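Local atomic coordinates of PG_0823 protein (Porphyromonas gingivalis, PDB entry 2FSW), a protein that probably binds DNA as a winged helix-turn-helix transcriptional regulator of the HxlR family. Residues B[32-37]-B[83-88]. Sequence-based numbering, arbitrary orientation.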
loop_
_atom_site.group_PDB
_atom_site.type_symbol
_atom_site.label_atom_id
_atom_site.label_comp_id
_atom_site.label_asym_id
_atom_site.label_seq_id
_atom_site.Cartn_x
_atom_site.Cartn_y
_atom_site.Cartn_z
ATOM N N PHE B 32 7.655 6.580 -5.446
ATOM C CA PHE B 32 7.139 7.056 -6.740
ATOM C C PHE B 32 7.826 8.345 -7.203
ATOM O O PHE B 32 8.287 8.438 -8.345
ATOM C CB PHE B 32 5.605 7.231 -6.697
ATOM C CG PHE B 32 4.998 7.744 -7.996
ATOM C CD1 PHE B 32 5.185 7.051 -9.203
ATOM C CD2 PHE B 32 4.213 8.895 -8.004
ATOM C CE1 PHE B 32 4.618 7.501 -10.397
ATOM C CE2 PHE B 32 3.636 9.360 -9.194
ATOM C CZ PHE B 32 3.842 8.668 -10.393
ATOM N N GLN B 33 7.922 9.325 -6.307
ATOM C CA GLN B 33 8.515 10.619 -6.649
ATOM C C GLN B 33 10.030 10.571 -6.892
ATOM O O GLN B 33 10.522 11.129 -7.879
ATOM C CB GLN B 33 8.110 11.717 -5.644
ATOM C CG GLN B 33 6.694 12.246 -5.884
ATOM C CD GLN B 33 6.507 12.822 -7.294
ATOM O OE1 GLN B 33 7.463 13.283 -7.931
ATOM N NE2 GLN B 33 5.280 12.788 -7.784
ATOM N N ILE B 34 10.761 9.894 -6.011
ATOM C CA ILE B 34 12.185 9.661 -6.267
ATOM C C ILE B 34 12.378 8.977 -7.633
ATOM O O ILE B 34 13.087 9.509 -8.497
ATOM C CB ILE B 34 12.873 8.860 -5.139
ATOM C CG1 ILE B 34 12.801 9.627 -3.805
ATOM C CG2 ILE B 34 14.331 8.587 -5.503
ATOM C CD1 ILE B 34 13.092 8.743 -2.569
ATOM N N ASN B 35 11.730 7.826 -7.832
ATOM C CA ASN B 35 11.776 7.106 -9.101
ATOM C C ASN B 35 13.234 6.773 -9.479
ATOM O O ASN B 35 14.000 6.277 -8.651
ATOM C CB ASN B 35 11.057 7.912 -10.205
ATOM C CG ASN B 35 10.144 7.047 -11.082
ATOM O OD1 ASN B 35 8.920 6.956 -10.846
ATOM N ND2 ASN B 35 10.726 6.422 -12.102
ATOM N N ARG B 36 13.613 7.082 -10.715
ATOM C CA ARG B 36 14.904 6.686 -11.267
ATOM C C ARG B 36 15.850 7.859 -11.410
ATOM O O ARG B 36 16.719 7.868 -12.282
ATOM C CB ARG B 36 14.706 6.023 -12.623
ATOM C CG ARG B 36 13.989 4.711 -12.535
ATOM C CD ARG B 36 13.731 4.150 -13.913
ATOM N NE ARG B 36 12.597 3.243 -13.853
ATOM C CZ ARG B 36 12.685 1.955 -13.547
ATOM N NH1 ARG B 36 13.876 1.415 -13.289
ATOM N NH2 ARG B 36 11.581 1.217 -13.499
ATOM N N ARG B 37 15.674 8.849 -10.551
ATOM C CA ARG B 37 16.487 10.040 -10.601
ATOM C C ARG B 37 16.977 10.439 -9.217
ATOM O O ARG B 37 16.689 9.774 -8.224
ATOM C CB ARG B 37 15.740 11.191 -11.305
ATOM C CG ARG B 37 14.307 11.436 -10.877
ATOM C CD ARG B 37 14.204 12.260 -9.614
ATOM N NE ARG B 37 12.804 12.389 -9.204
ATOM C CZ ARG B 37 12.019 13.424 -9.508
ATOM N NH1 ARG B 37 12.489 14.443 -10.214
ATOM N NH2 ARG B 37 10.756 13.443 -9.099
ATOM N N TYR B 83 18.507 12.351 -2.495
ATOM C CA TYR B 83 18.027 10.982 -2.355
ATOM C C TYR B 83 17.864 10.293 -3.705
ATOM O O TYR B 83 17.455 10.910 -4.691
ATOM C CB TYR B 83 16.697 10.951 -1.592
ATOM C CG TYR B 83 16.815 11.352 -0.140
ATOM C CD1 TYR B 83 17.156 10.414 0.835
ATOM C CD2 TYR B 83 16.581 12.676 0.267
ATOM C CE1 TYR B 83 17.265 10.780 2.177
ATOM C CE2 TYR B 83 16.689 13.047 1.595
ATOM C CZ TYR B 83 17.027 12.096 2.552
ATOM O OH TYR B 83 17.137 12.462 3.890
ATOM N N SER B 84 18.198 9.009 -3.736
ATOM C CA SER B 84 17.933 8.155 -4.898
ATOM C C SER B 84 17.527 6.776 -4.421
ATOM O O SER B 84 17.704 6.447 -3.245
ATOM C CB SER B 84 19.160 8.053 -5.798
ATOM O OG SER B 84 20.284 7.621 -5.057
ATOM N N LEU B 85 16.986 5.970 -5.328
ATOM C CA LEU B 85 16.603 4.617 -4.965
ATOM C C LEU B 85 17.816 3.701 -5.014
ATOM O O LEU B 85 18.655 3.818 -5.920
ATOM C CB LEU B 85 15.483 4.061 -5.883
ATOM C CG LEU B 85 14.081 4.706 -5.864
ATOM C CD1 LEU B 85 13.072 3.859 -6.648
ATOM C CD2 LEU B 85 13.552 4.994 -4.443
ATOM N N THR B 86 17.892 2.793 -4.039
ATOM C CA THR B 86 18.779 1.633 -4.105
ATOM C C THR B 86 18.255 0.603 -5.121
ATOM O O THR B 86 17.125 0.727 -5.605
ATOM C CB THR B 86 18.940 0.965 -2.714
ATOM O OG1 THR B 86 17.669 0.507 -2.233
ATOM C CG2 THR B 86 19.558 1.934 -1.702
ATOM N N PRO B 87 19.090 -0.390 -5.499
ATOM C CA PRO B 87 18.578 -1.491 -6.320
ATOM C C PRO B 87 17.379 -2.219 -5.691
ATOM O O PRO B 87 16.479 -2.656 -6.417
ATOM C CB PRO B 87 19.797 -2.417 -6.471
ATOM C CG PRO B 87 20.992 -1.459 -6.341
ATOM C CD PRO B 87 20.549 -0.506 -5.269
ATOM N N LEU B 88 17.358 -2.327 -4.362
ATOM C CA LEU B 88 16.182 -2.861 -3.659
ATOM C C LEU B 88 14.955 -1.957 -3.852
ATOM O O LEU B 88 13.881 -2.432 -4.226
ATOM C CB LEU B 88 16.479 -3.060 -2.162
ATOM C CG LEU B 88 15.354 -3.713 -1.332
ATOM C CD1 LEU B 88 15.027 -5.116 -1.808
ATOM C CD2 LEU B 88 15.775 -3.729 0.147
HETATM O O HOH W 1 16.520 7.027 -8.103
#
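Ile34, in the last turn of helix 27-34, lays its CG2 methyl against the backbone of the strand, 3.7 Å from Ser84 CA. With CG1 beside the backbone N (chi1 -61°), the CG2 methyl lies anti to that nitrogen and faces the strand: CG2 also meets Leu85 CD2 at 3.8 Å, while CD1 makes a looser contact with Tyr83 CB. A branched aliphatic residue suits this buried place because its two arms cover neighbouring strand residues at once. Asn35 then breaks the helix with positive phi, a conformation asparagine tolerates better than most residues, and takes the second position of the type II' turn from Ile34 to Arg37. Its carbonyl oxygen turns to the strand, 3.2 Å from Leu85 CG. One water joins the two backbones, donating to Asn35 O (2.7 Å) and Arg37 O (2.8 Å) and accepting from Leu85 N (3.0 Å), so it satisfies a strand N-H that the turn does not meet directly. Arg37 folds its long side chain back over the helix end, where NH2 (2.6 Å) and NE (2.9 Å) grip Gln33 O side-on, with that oxygen in the guanidinium plane; the positive charge probably also favours this carbonyl end of the helix. Strand 80-85 is the middle one of the wing's three-stranded sheet, between 39-40 and 69-74; Ile34 also touches Ile69 of the latter, and Leu85 packs on Leu93 of helix 93-106.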